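Local atomic coordinates of siderophore periplasmic binding protein (Thermobifida fusca, PDB entry 5DH0), a protein that probably binds ferric siderophore of the fuscachelin type outside the cell membrane and hands it to an ABC transporter for iron uptake. Residues A[109-114]-A[132-137]; A[218-223]-A[240-245]; A[283-288]-A[295-300]. All coordinates share one frame; numbering follows the deposited sequence.

The chain has the two-lobed form of this solute-binding family, and helix 158-178 runs between the lobes. Interaction 1 comes first along the chain, in the parallel sheet of the lobe before that helix. Interactions 2 and 3 follow in series in the second lobe, around its mixed sheet: interaction 2 joins loops that leave strands 217-218 and 230-234, and interaction 3 sets the end of strand 281-284 against helix 292-307. The centres of interactions 1 and 2 lie about 34 Å apart on opposite sides of the chain's centre, whereas the centre of interaction 3 is about 9 Å from it. None touches another, so each is a local contact in a separate part of the fold.

Interaction 1: A[109-114]-A[132-137]; sequences GGVRVE and TVFFDF
Strands 106-112 and 132-137 are the two parallel strands of a beta-alpha-beta unit, and residues 109-112 pair in register with residues 134-137. Five backbone hydrogen bonds document the pairing. It opens with Gly109 N to Val133 O and Phe135 N to Gly109 O. Val111 N to Phe135 O (2.9 Å, N-H...O 165°) and Phe137 N to Val111 O follow, and Val113 N to Phe137 O closes the series. The last bond carries the ladder past the strand into the 3-10 turn at Val113. Asp136 CA also approaches Val111 O at 3.1 Å, a CA-H...O contact.

Phe137 has CG placed between its backbone N and carbonyl carbon (chi1 65°), which turns the ring back over the neighbouring strand. Arg112 CA lies over one ring face, 4.3 Å from the centroid, as a CH-pi contact; Gly110 C lies at the edge, and Arg112 CG meets Phe137 CZ at 3.6 Å. Any side chain on Gly110 would be tight against this ring. With an alanine at Phe137 the backbone of Gly110 and Arg112 would probably lose part of its cover, and the arginine chain would be freer to turn. Beside Phe134, Val111 CG2 comes obliquely to CD1 at 3.7 Å, while Gly109 O sits at the ring edge in its plane and Thr132 CG2 lies over one face, toward the rim. Val111 and Asp136 run side by side, CG1 to OD1 3.5 Å.

Polar ends are held outside the pair: Arg112 NH1 makes a salt bridge with Glu49, and His116 ND1 bonds Asp136 OD2. Helix 116-126 packs on Val111 and Phe134, helix 142-154 receives Phe135 and Phe137, and the backbones of Gly110 and Glu49 hydrogen-bond, joining the strand to the chain beyond strand 45-47.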
ATOM      1  N   GLY A 109       5.123  21.810  32.783  1.00 41.26           N
ATOM      2  CA  GLY A 109       4.275  20.921  32.001  1.00 39.23           C
ATOM      3  C   GLY A 109       4.156  21.259  30.517  1.00 39.78           C
ATOM      4  O   GLY A 109       4.481  22.365  30.080  1.00 39.47           O
ATOM      5  N   GLY A 110       3.684  20.289  29.738  1.00 40.27           N
ATOM      6  CA  GLY A 110       3.319  20.516  28.349  1.00 42.95           C
ATOM      7  C   GLY A 110       1.874  20.975  28.172  1.00 41.50           C
ATOM      8  O   GLY A 110       0.991  20.598  28.939  1.00 36.65           O
ATOM      9  N   VAL A 111       1.638  21.798  27.153  1.00 43.25           N
ATOM     10  CA  VAL A 111       0.290  22.248  26.814  1.00 45.46           C
ATOM     11  C   VAL A 111       0.002  22.032  25.332  1.00 43.54           C
ATOM     12  O   VAL A 111       0.739  22.534  24.484  1.00 41.30           O
ATOM     13  CB  VAL A 111       0.084  23.754  27.126  1.00 42.91           C
ATOM     14  CG1 VAL A 111      -1.270  24.218  26.632  1.00 49.46           C
ATOM     15  CG2 VAL A 111       0.210  24.024  28.601  1.00 48.67           C
ATOM     16  N   ARG A 112      -1.062  21.299  25.012  1.00 39.35           N
ATOM     17  CA  ARG A 112      -1.500  21.225  23.616  1.00 40.46           C
ATOM     18  C   ARG A 112      -1.756  22.640  23.073  1.00 43.50           C
ATOM     19  O   ARG A 112      -2.467  23.433  23.693  1.00 46.85           O
ATOM     20  CB  ARG A 112      -2.747  20.352  23.489  1.00 44.78           C
ATOM     21  CG  ARG A 112      -2.454  18.867  23.677  1.00 43.19           C
ATOM     22  CD  ARG A 112      -3.708  18.069  23.951  1.00 46.42           C
ATOM     23  NE  ARG A 112      -3.389  16.687  24.288  1.00 49.61           N
ATOM     24  CZ  ARG A 112      -3.088  16.283  25.516  1.00 58.14           C
ATOM     25  NH1 ARG A 112      -3.060  17.154  26.514  1.00 66.78           N
ATOM     26  NH2 ARG A 112      -2.803  15.015  25.745  1.00 62.64           N
ATOM     27  N   VAL A 113      -1.160  22.964  21.928  1.00 44.06           N
ATOM     28  CA  VAL A 113      -1.198  24.332  21.415  1.00 47.05           C
ATOM     29  C   VAL A 113      -2.632  24.852  21.206  1.00 54.16           C
ATOM     30  O   VAL A 113      -2.868  26.058  21.266  1.00 57.24           O
ATOM     31  CB  VAL A 113      -0.386  24.446  20.093  1.00 51.85           C
ATOM     32  CG1 VAL A 113      -1.081  23.723  18.952  1.00 45.72           C
ATOM     33  CG2 VAL A 113      -0.091  25.912  19.739  1.00 53.22           C
ATOM     34  N   GLU A 114      -3.594  23.951  21.013  1.00 50.66           N
ATOM     35  CA  GLU A 114      -4.991  24.358  20.855  1.00 53.09           C
ATOM     36  C   GLU A 114      -5.558  24.963  22.141  1.00 58.18           C
ATOM     37  O   GLU A 114      -6.507  25.746  22.099  1.00 55.41           O
ATOM     38  CB  GLU A 114      -5.857  23.169  20.409  1.00 53.01           C
ATOM     39  CG  GLU A 114      -6.005  22.067  21.448  1.00 56.36           C
ATOM     40  CD  GLU A 114      -5.358  20.757  21.010  1.00 66.91           C
ATOM     41  OE1 GLU A 114      -4.251  20.810  20.411  1.00 67.64           O
ATOM     42  OE2 GLU A 114      -5.950  19.683  21.282  1.00 65.44           O
ATOM     43  N   THR A 132       6.015  29.323  36.910  1.00 51.47           N
ATOM     44  CA  THR A 132       5.359  28.290  36.122  1.00 45.48           C
ATOM     45  C   THR A 132       5.807  28.282  34.664  1.00 47.55           C
ATOM     46  O   THR A 132       5.712  29.300  33.970  1.00 52.53           O
ATOM     47  CB  THR A 132       3.838  28.454  36.179  1.00 52.21           C
ATOM     48  OG1 THR A 132       3.408  28.418  37.545  1.00 51.51           O
ATOM     49  CG2 THR A 132       3.151  27.337  35.399  1.00 49.62           C
ATOM     50  N   VAL A 133       6.293  27.130  34.202  1.00 47.38           N
ATOM     51  CA  VAL A 133       6.794  26.988  32.832  1.00 44.24           C
ATOM     52  C   VAL A 133       5.983  25.994  32.021  1.00 44.76           C
ATOM     53  O   VAL A 133       6.032  24.791  32.280  1.00 45.73           O
ATOM     54  CB  VAL A 133       8.258  26.527  32.795  1.00 45.54           C
ATOM     55  CG1 VAL A 133       8.713  26.318  31.350  1.00 46.34           C
ATOM     56  CG2 VAL A 133       9.146  27.538  33.481  1.00 46.52           C
ATOM     57  N   PHE A 134       5.247  26.519  31.043  1.00 46.29           N
ATOM     58  CA  PHE A 134       4.488  25.734  30.073  1.00 45.18           C
ATOM     59  C   PHE A 134       5.078  25.831  28.657  1.00 48.63           C
ATOM     60  O   PHE A 134       5.399  26.931  28.190  1.00 51.38           O
ATOM     61  CB  PHE A 134       3.038  26.208  30.021  1.00 45.13           C
ATOM     62  CG  PHE A 134       2.226  25.851  31.228  1.00 51.90           C
ATOM     63  CD1 PHE A 134       2.180  24.548  31.694  1.00 47.50           C
ATOM     64  CD2 PHE A 134       1.455  26.817  31.868  1.00 53.32           C
ATOM     65  CE1 PHE A 134       1.405  24.215  32.797  1.00 51.01           C
ATOM     66  CE2 PHE A 134       0.675  26.493  32.965  1.00 56.81           C
ATOM     67  CZ  PHE A 134       0.653  25.187  33.436  1.00 53.35           C
ATOM     68  N   PHE A 135       5.209  24.695  27.968  1.00 42.57           N
ATOM     69  CA  PHE A 135       5.529  24.716  26.544  1.00 38.34           C
ATOM     70  C   PHE A 135       4.389  24.145  25.706  1.00 44.71           C
ATOM     71  O   PHE A 135       3.911  23.026  25.946  1.00 44.92           O
ATOM     72  CB  PHE A 135       6.808  23.944  26.253  1.00 40.64           C
ATOM     73  CG  PHE A 135       8.037  24.629  26.732  1.00 47.74           C
ATOM     74  CD1 PHE A 135       8.641  24.242  27.908  1.00 46.44           C
ATOM     75  CD2 PHE A 135       8.587  25.672  26.016  1.00 50.44           C
ATOM     76  CE1 PHE A 135       9.773  24.872  28.362  1.00 44.63           C
ATOM     77  CE2 PHE A 135       9.721  26.310  26.473  1.00 53.97           C
ATOM     78  CZ  PHE A 135      10.307  25.908  27.655  1.00 49.46           C
ATOM     79  N   ASP A 136       3.951  24.930  24.732  1.00 44.21           N
ATOM     80  CA  ASP A 136       2.979  24.473  23.755  1.00 45.66           C
ATOM     81  C   ASP A 136       3.611  23.482  22.795  1.00 42.91           C
ATOM     82  O   ASP A 136       4.779  23.602  22.432  1.00 43.47           O
ATOM     83  CB  ASP A 136       2.397  25.641  22.959  1.00 50.81           C
ATOM     84  CG  ASP A 136       1.607  26.604  23.821  1.00 57.64           C
ATOM     85  OD1 ASP A 136       0.564  26.194  24.370  1.00 59.12           O
ATOM     86  OD2 ASP A 136       2.018  27.777  23.936  1.00 67.79           O
ATOM     87  N   PHE A 137       2.833  22.494  22.391  1.00 41.55           N
ATOM     88  CA  PHE A 137       3.282  21.589  21.352  1.00 43.83           C
ATOM     89  C   PHE A 137       2.113  21.284  20.447  1.00 41.79           C
ATOM     90  O   PHE A 137       0.959  21.311  20.867  1.00 39.33           O
ATOM     91  CB  PHE A 137       3.856  20.299  21.938  1.00 40.59           C
ATOM     92  CG  PHE A 137       2.844  19.462  22.675  1.00 42.02           C
ATOM     93  CD1 PHE A 137       2.198  18.408  22.041  1.00 39.48           C
ATOM     94  CD2 PHE A 137       2.545  19.724  24.010  1.00 39.26           C
ATOM     95  CE1 PHE A 137       1.263  17.638  22.722  1.00 39.93           C
ATOM     96  CE2 PHE A 137       1.610  18.954  24.693  1.00 41.67           C
ATOM     97  CZ  PHE A 137       0.968  17.909  24.045  1.00 44.82           C
TER

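Interaction 2: A[218-223]-A[240-245]; sequences QSKAQQ and ELSDAD
The carboxylate of Asp243 is the flat group of this contact, and it meets Ser219 and Lys220 through the syn lone pairs of both its oxygens. It joins the ST turn of the loop after strand 217-218 to the type I beta turn 241-244 that leads into strand 246-250. Asp243 OD1 accepts from Ser219 OG at 2.9 Å, and Asp243 OD2 accepts from Lys220 N at 3.0 Å with an almost straight N-H...O angle of 171°. This two-point grip holds the carboxylate against rotation. Ser219 heads the ST turn: OG, anti to its own backbone N (chi1 170°), also accepts from Ala221 N at 2.9 Å, so the one hydroxyl binds the loop to itself and to Asp243.

Beside these bonds, Ala221 CB touches Leu241 CD2 at 4.0 Å, and that leucine reaches strands 187-193 and 197-201 of the mixed sheet. Lys220 extends across Glu240, its ammonium hydrogen-bonded to Thr83 O of the second subunit, so the two loops also face the second subunit of the assembly. Glu240 OE1 stays beyond salt-bridge range of Lys220 NZ, at 4.2 Å, whereas Lys220 CE lies 3.1 Å from Glu240 O.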
ATOM      1  N   GLN A 218       4.043   2.074   5.481  1.00 33.07           N
ATOM      2  CA  GLN A 218       2.998   1.521   6.346  1.00 37.01           C
ATOM      3  C   GLN A 218       1.723   1.210   5.575  1.00 37.91           C
ATOM      4  O   GLN A 218       1.541   1.668   4.451  1.00 31.26           O
ATOM      5  CB  GLN A 218       2.694   2.453   7.542  1.00 32.13           C
ATOM      6  CG  GLN A 218       3.924   2.727   8.409  1.00 32.48           C
ATOM      7  CD  GLN A 218       3.637   3.577   9.638  1.00 32.69           C
ATOM      8  OE1 GLN A 218       2.986   3.127  10.579  1.00 38.46           O
ATOM      9  NE2 GLN A 218       4.116   4.821   9.628  1.00 31.51           N
ATOM     10  N   SER A 219       0.852   0.426   6.213  1.00 35.13           N
ATOM     11  CA  SER A 219      -0.380  -0.085   5.622  1.00 34.55           C
ATOM     12  C   SER A 219      -1.395   0.953   5.098  1.00 36.27           C
ATOM     13  O   SER A 219      -1.538   2.045   5.649  1.00 36.33           O
ATOM     14  CB  SER A 219      -1.074  -0.966   6.661  1.00 36.27           C
ATOM     15  OG  SER A 219      -2.371  -1.292   6.221  1.00 37.67           O
ATOM     16  N   LYS A 220      -2.115   0.584   4.040  1.00 35.53           N
ATOM     17  CA  LYS A 220      -3.282   1.346   3.561  1.00 38.18           C
ATOM     18  C   LYS A 220      -4.341   1.608   4.649  1.00 39.24           C
ATOM     19  O   LYS A 220      -5.204   2.479   4.487  1.00 37.47           O
ATOM     20  CB  LYS A 220      -3.975   0.596   2.423  1.00 38.06           C
ATOM     21  CG  LYS A 220      -4.718  -0.607   2.961  1.00 39.51           C
ATOM     22  CD  LYS A 220      -5.400  -1.462   1.936  1.00 43.36           C
ATOM     23  CE  LYS A 220      -5.878  -2.725   2.630  1.00 44.43           C
ATOM     24  NZ  LYS A 220      -6.477  -3.715   1.713  1.00 51.38           N
ATOM     25  N   ALA A 221      -4.293   0.838   5.737  1.00 34.10           N
ATOM     26  CA  ALA A 221      -5.281   0.975   6.795  1.00 36.57           C
ATOM     27  C   ALA A 221      -5.202   2.341   7.473  1.00 37.31           C
ATOM     28  O   ALA A 221      -6.200   2.817   8.006  1.00 38.61           O
ATOM     29  CB  ALA A 221      -5.122  -0.145   7.820  1.00 36.10           C
ATOM     30  N   GLN A 222      -4.027   2.975   7.458  1.00 33.21           N
ATOM     31  CA  GLN A 222      -3.904   4.356   7.946  1.00 32.57           C
ATOM     32  C   GLN A 222      -4.724   5.370   7.173  1.00 35.02           C
ATOM     33  O   GLN A 222      -5.156   6.375   7.737  1.00 37.49           O
ATOM     34  CB  GLN A 222      -2.468   4.855   7.884  1.00 33.34           C
ATOM     35  CG  GLN A 222      -1.452   4.000   8.532  1.00 35.25           C
ATOM     36  CD  GLN A 222      -0.091   4.582   8.348  1.00 36.02           C
ATOM     37  OE1 GLN A 222       0.346   4.793   7.211  1.00 48.08           O
ATOM     38  NE2 GLN A 222       0.594   4.871   9.462  1.00 29.83           N
ATOM     39  N   GLN A 223      -4.899   5.148   5.879  1.00 30.02           N
ATOM     40  CA  GLN A 223      -5.434   6.208   5.025  1.00 36.52           C
ATOM     41  C   GLN A 223      -6.763   6.857   5.463  1.00 38.29           C
ATOM     42  O   GLN A 223      -6.874   8.081   5.395  1.00 38.57           O
ATOM     43  CB  GLN A 223      -5.545   5.683   3.592  1.00 37.25           C
ATOM     44  CG  GLN A 223      -4.161   5.439   2.976  1.00 40.63           C
ATOM     45  CD  GLN A 223      -3.219   6.641   3.183  1.00 46.93           C
ATOM     46  OE1 GLN A 223      -2.343   6.627   4.061  1.00 47.70           O
ATOM     47  NE2 GLN A 223      -3.407   7.686   2.380  1.00 49.17           N
ATOM     48  N   GLU A 240      -8.404  -5.256   6.532  1.00 40.15           N
ATOM     49  CA  GLU A 240      -7.772  -4.047   6.000  1.00 41.75           C
ATOM     50  C   GLU A 240      -6.267  -4.060   6.270  1.00 42.04           C
ATOM     51  O   GLU A 240      -5.506  -3.301   5.673  1.00 43.37           O
ATOM     52  CB  GLU A 240      -8.403  -2.786   6.590  1.00 43.02           C
ATOM     53  CG  GLU A 240      -9.872  -2.616   6.227  1.00 49.29           C
ATOM     54  CD  GLU A 240     -10.086  -2.159   4.794  1.00 57.04           C
ATOM     55  OE1 GLU A 240      -9.133  -1.630   4.173  1.00 57.23           O
ATOM     56  OE2 GLU A 240     -11.219  -2.336   4.290  1.00 62.99           O
ATOM     57  N   LEU A 241      -5.842  -4.928   7.177  1.00 39.35           N
ATOM     58  CA  LEU A 241      -4.430  -5.069   7.500  1.00 41.93           C
ATOM     59  C   LEU A 241      -3.744  -6.117   6.631  1.00 42.21           C
ATOM     60  O   LEU A 241      -2.598  -6.494   6.886  1.00 42.06           O
ATOM     61  CB  LEU A 241      -4.271  -5.438   8.972  1.00 39.43           C
ATOM     62  CG  LEU A 241      -4.642  -4.284   9.882  1.00 39.15           C
ATOM     63  CD1 LEU A 241      -4.770  -4.750  11.319  1.00 39.11           C
ATOM     64  CD2 LEU A 241      -3.563  -3.234   9.728  1.00 36.84           C
ATOM     65  N   SER A 242      -4.445  -6.583   5.606  1.00 38.49           N
ATOM     66  CA  SER A 242      -3.943  -7.688   4.792  1.00 43.40           C
ATOM     67  C   SER A 242      -2.631  -7.349   4.053  1.00 40.18           C
ATOM     68  O   SER A 242      -1.852  -8.246   3.738  1.00 38.36           O
ATOM     69  CB  SER A 242      -5.009  -8.125   3.781  1.00 40.27           C
ATOM     70  OG  SER A 242      -5.276  -7.078   2.850  1.00 46.92           O
ATOM     71  N   ASP A 243      -2.378  -6.069   3.781  1.00 40.06           N
ATOM     72  CA  ASP A 243      -1.137  -5.696   3.083  1.00 43.11           C
ATOM     73  C   ASP A 243       0.076  -5.559   3.996  1.00 41.19           C
ATOM     74  O   ASP A 243       1.181  -5.352   3.520  1.00 45.34           O
ATOM     75  CB  ASP A 243      -1.319  -4.390   2.303  1.00 42.89           C
ATOM     76  CG  ASP A 243      -1.628  -3.198   3.206  1.00 49.50           C
ATOM     77  OD1 ASP A 243      -2.275  -3.405   4.267  1.00 43.40           O
ATOM     78  OD2 ASP A 243      -1.252  -2.053   2.829  1.00 43.68           O
ATOM     79  N   ALA A 244      -0.118  -5.666   5.302  1.00 40.00           N
ATOM     80  CA  ALA A 244       0.999  -5.543   6.235  1.00 40.58           C
ATOM     81  C   ALA A 244       1.850  -6.822   6.277  1.00 42.21           C
ATOM     82  O   ALA A 244       1.330  -7.928   6.396  1.00 39.54           O
ATOM     83  CB  ALA A 244       0.482  -5.205   7.625  1.00 38.94           C
ATOM     84  N   ASP A 245       3.162  -6.664   6.188  1.00 40.29           N
ATOM     85  CA  ASP A 245       4.076  -7.789   6.324  1.00 38.27           C
ATOM     86  C   ASP A 245       4.430  -7.991   7.792  1.00 36.89           C
ATOM     87  O   ASP A 245       4.712  -9.095   8.236  1.00 41.92           O
ATOM     88  CB  ASP A 245       5.359  -7.544   5.510  1.00 40.04           C
ATOM     89  CG  ASP A 245       5.080  -7.253   4.039  1.00 46.34           C
ATOM     90  OD1 ASP A 245       4.219  -7.929   3.435  1.00 50.43           O
ATOM     91  OD2 ASP A 245       5.720  -6.331   3.482  1.00 49.95           O
TER
HETATM   92  O   HOH W   1      -8.072  -5.624   2.094  1.00 41.57           O

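Interaction 3: A[283-288]-A[295-300]; sequences PLRYSA and ANIVLD
Tyr286 takes up a left-handed backbone conformation (phi 53°, psi 32°) where the chain leaves strand 281-284, and its CA comes within 6.4 Å of that of Val298 on helix 292-307. The contact packs the turn after this edge strand of the mixed sheet, paired with strand 246-250, on the C-terminal helix. Both carbonyl oxygens of the bend touch one methyl group, Arg285 O pointing toward it and Tyr286 O meeting it from the side: Val298 CG2 lies 3.5 Å from Arg285 O and 3.1 Å from Tyr286 O, the latter a short C...O approach consistent with close packing. Val298 CG2 stands anti to the valine's carbonyl carbon, which leaves CG1 to meet Leu284 CD1 at 4.2 Å.

The preceding helix residue, Ile297, meets the side chains of Arg285 and Tyr286. Its CG2 sits over one face of the Arg285 guanidinium, nearest NH2 at 3.8 Å, and the two chains cross at about a right angle; bends at chi2 and chi3 bring the arginine's end there. The same methyl meets Tyr286 CD2 at 3.9 Å, obliquely to the ring, and Ile297 CD1 runs on alongside CD2 and CE2.

Outside the pair, Arg285 N bonds Gln301 OE1 and Ser287 OG bonds Glu250. Because no hydrogen bond spans the two segments, the fit within them rests on methyl groups meeting carbonyls, a guanidinium face and an aromatic ring, and on the leucine-valine methyl contact.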
ATOM      1  N   PRO A 283       5.291  -7.038  19.893  1.00 36.61           N
ATOM      2  CA  PRO A 283       4.933  -5.946  20.801  1.00 35.35           C
ATOM      3  C   PRO A 283       5.790  -4.709  20.533  1.00 35.87           C
ATOM      4  O   PRO A 283       6.864  -4.831  19.932  1.00 37.19           O
ATOM      5  CB  PRO A 283       5.217  -6.534  22.187  1.00 35.69           C
ATOM      6  CG  PRO A 283       6.260  -7.571  21.932  1.00 37.18           C
ATOM      7  CD  PRO A 283       5.955  -8.153  20.583  1.00 32.72           C
ATOM      8  N   LEU A 284       5.313  -3.540  20.962  1.00 33.07           N
ATOM      9  CA  LEU A 284       6.065  -2.295  20.845  1.00 35.54           C
ATOM     10  C   LEU A 284       5.860  -1.412  22.071  1.00 33.27           C
ATOM     11  O   LEU A 284       4.803  -0.839  22.252  1.00 37.17           O
ATOM     12  CB  LEU A 284       5.659  -1.524  19.590  1.00 33.64           C
ATOM     13  CG  LEU A 284       6.467  -0.241  19.388  1.00 35.96           C
ATOM     14  CD1 LEU A 284       7.930  -0.553  19.084  1.00 35.05           C
ATOM     15  CD2 LEU A 284       5.858   0.635  18.299  1.00 31.97           C
ATOM     16  N   ARG A 285       6.883  -1.311  22.903  1.00 30.70           N
ATOM     17  CA  ARG A 285       6.871  -0.457  24.076  1.00 32.77           C
ATOM     18  C   ARG A 285       7.179   1.011  23.744  1.00 36.75           C
ATOM     19  O   ARG A 285       7.843   1.308  22.744  1.00 33.14           O
ATOM     20  CB  ARG A 285       7.900  -0.966  25.081  1.00 38.82           C
ATOM     21  CG  ARG A 285       7.617  -2.334  25.638  1.00 42.26           C
ATOM     22  CD  ARG A 285       8.913  -3.095  25.746  1.00 44.97           C
ATOM     23  NE  ARG A 285       9.884  -2.330  26.507  1.00 50.54           N
ATOM     24  CZ  ARG A 285      11.150  -2.171  26.142  1.00 54.00           C
ATOM     25  NH1 ARG A 285      11.598  -2.735  25.025  1.00 58.13           N
ATOM     26  NH2 ARG A 285      11.966  -1.455  26.906  1.00 58.00           N
ATOM     27  N   TYR A 286       6.716   1.914  24.610  1.00 33.75           N
ATOM     28  CA  TYR A 286       6.946   3.354  24.502  1.00 30.29           C
ATOM     29  C   TYR A 286       6.552   3.897  23.139  1.00 29.73           C
ATOM     30  O   TYR A 286       7.161   4.838  22.641  1.00 34.52           O
ATOM     31  CB  TYR A 286       8.405   3.688  24.814  1.00 33.98           C
ATOM     32  CG  TYR A 286       8.736   3.428  26.263  1.00 39.02           C
ATOM     33  CD1 TYR A 286       8.156   4.195  27.274  1.00 37.69           C
ATOM     34  CD2 TYR A 286       9.596   2.399  26.630  1.00 36.39           C
ATOM     35  CE1 TYR A 286       8.434   3.958  28.603  1.00 39.74           C
ATOM     36  CE2 TYR A 286       9.883   2.151  27.969  1.00 42.41           C
ATOM     37  CZ  TYR A 286       9.298   2.933  28.952  1.00 44.55           C
ATOM     38  OH  TYR A 286       9.583   2.703  30.283  1.00 56.30           O
ATOM     39  N   SER A 287       5.529   3.282  22.556  1.00 29.66           N
ATOM     40  CA  SER A 287       4.893   3.732  21.330  1.00 32.80           C
ATOM     41  C   SER A 287       4.612   5.227  21.337  1.00 33.04           C
ATOM     42  O   SER A 287       4.709   5.880  20.309  1.00 31.93           O
ATOM     43  CB  SER A 287       3.579   2.962  21.116  1.00 35.38           C
ATOM     44  OG  SER A 287       2.834   3.483  20.029  1.00 36.09           O
ATOM     45  N   ALA A 288       4.247   5.760  22.498  1.00 29.71           N
ATOM     46  CA  ALA A 288       3.908   7.174  22.613  1.00 31.24           C
ATOM     47  C   ALA A 288       5.112   8.097  22.308  1.00 34.25           C
ATOM     48  O   ALA A 288       4.935   9.226  21.855  1.00 34.34           O
ATOM     49  CB  ALA A 288       3.348   7.461  23.998  1.00 22.88           C
ATOM     50  N   ALA A 295      11.713   7.523  22.260  1.00 28.17           N
ATOM     51  CA  ALA A 295      11.830   7.402  20.809  1.00 27.91           C
ATOM     52  C   ALA A 295      13.012   6.500  20.411  1.00 30.95           C
ATOM     53  O   ALA A 295      12.916   5.733  19.450  1.00 30.98           O
ATOM     54  CB  ALA A 295      11.968   8.774  20.171  1.00 30.29           C
ATOM     55  N   ASN A 296      14.111   6.552  21.158  1.00 26.70           N
ATOM     56  CA  ASN A 296      15.224   5.643  20.858  1.00 31.96           C
ATOM     57  C   ASN A 296      14.906   4.179  21.172  1.00 30.89           C
ATOM     58  O   ASN A 296      15.272   3.284  20.417  1.00 27.45           O
ATOM     59  CB  ASN A 296      16.502   6.085  21.592  1.00 33.72           C
ATOM     60  CG  ASN A 296      17.273   7.154  20.821  1.00 36.20           C
ATOM     61  OD1 ASN A 296      17.583   6.971  19.651  1.00 38.70           O
ATOM     62  ND2 ASN A 296      17.576   8.273  21.470  1.00 35.27           N
ATOM     63  N   ILE A 297      14.196   3.923  22.266  1.00 34.61           N
ATOM     64  CA  ILE A 297      13.772   2.549  22.579  1.00 31.23           C
ATOM     65  C   ILE A 297      12.879   1.989  21.478  1.00 31.50           C
ATOM     66  O   ILE A 297      13.010   0.830  21.093  1.00 34.00           O
ATOM     67  CB  ILE A 297      13.067   2.503  23.938  1.00 35.25           C
ATOM     68  CG1 ILE A 297      14.117   2.736  25.028  1.00 30.15           C
ATOM     69  CG2 ILE A 297      12.313   1.185  24.140  1.00 31.97           C
ATOM     70  CD1 ILE A 297      13.541   3.206  26.326  1.00 32.62           C
ATOM     71  N   VAL A 298      12.009   2.828  20.929  1.00 29.05           N
ATOM     72  CA  VAL A 298      11.199   2.430  19.779  1.00 32.37           C
ATOM     73  C   VAL A 298      12.042   2.057  18.539  1.00 34.89           C
ATOM     74  O   VAL A 298      11.790   1.021  17.915  1.00 34.58           O
ATOM     75  CB  VAL A 298      10.198   3.548  19.399  1.00 32.20           C
ATOM     76  CG1 VAL A 298       9.520   3.236  18.088  1.00 27.57           C
ATOM     77  CG2 VAL A 298       9.171   3.712  20.498  1.00 30.68           C
ATOM     78  N   LEU A 299      13.021   2.899  18.182  1.00 32.53           N
ATOM     79  CA  LEU A 299      13.995   2.572  17.126  1.00 33.69           C
ATOM     80  C   LEU A 299      14.685   1.244  17.354  1.00 34.52           C
ATOM     81  O   LEU A 299      14.851   0.463  16.425  1.00 37.17           O
ATOM     82  CB  LEU A 299      15.075   3.644  17.025  1.00 32.61           C
ATOM     83  CG  LEU A 299      14.669   4.910  16.308  1.00 32.96           C
ATOM     84  CD1 LEU A 299      15.890   5.795  16.143  1.00 30.91           C
ATOM     85  CD2 LEU A 299      14.049   4.532  14.969  1.00 30.19           C
ATOM     86  N   ASP A 300      15.111   0.994  18.589  1.00 34.30           N
ATOM     87  CA  ASP A 300      15.797  -0.256  18.902  1.00 37.82           C
ATOM     88  C   ASP A 300      14.898  -1.470  18.654  1.00 37.53           C
ATOM     89  O   ASP A 300      15.382  -2.533  18.271  1.00 37.66           O
ATOM     90  CB  ASP A 300      16.310  -0.250  20.351  1.00 29.54           C
TER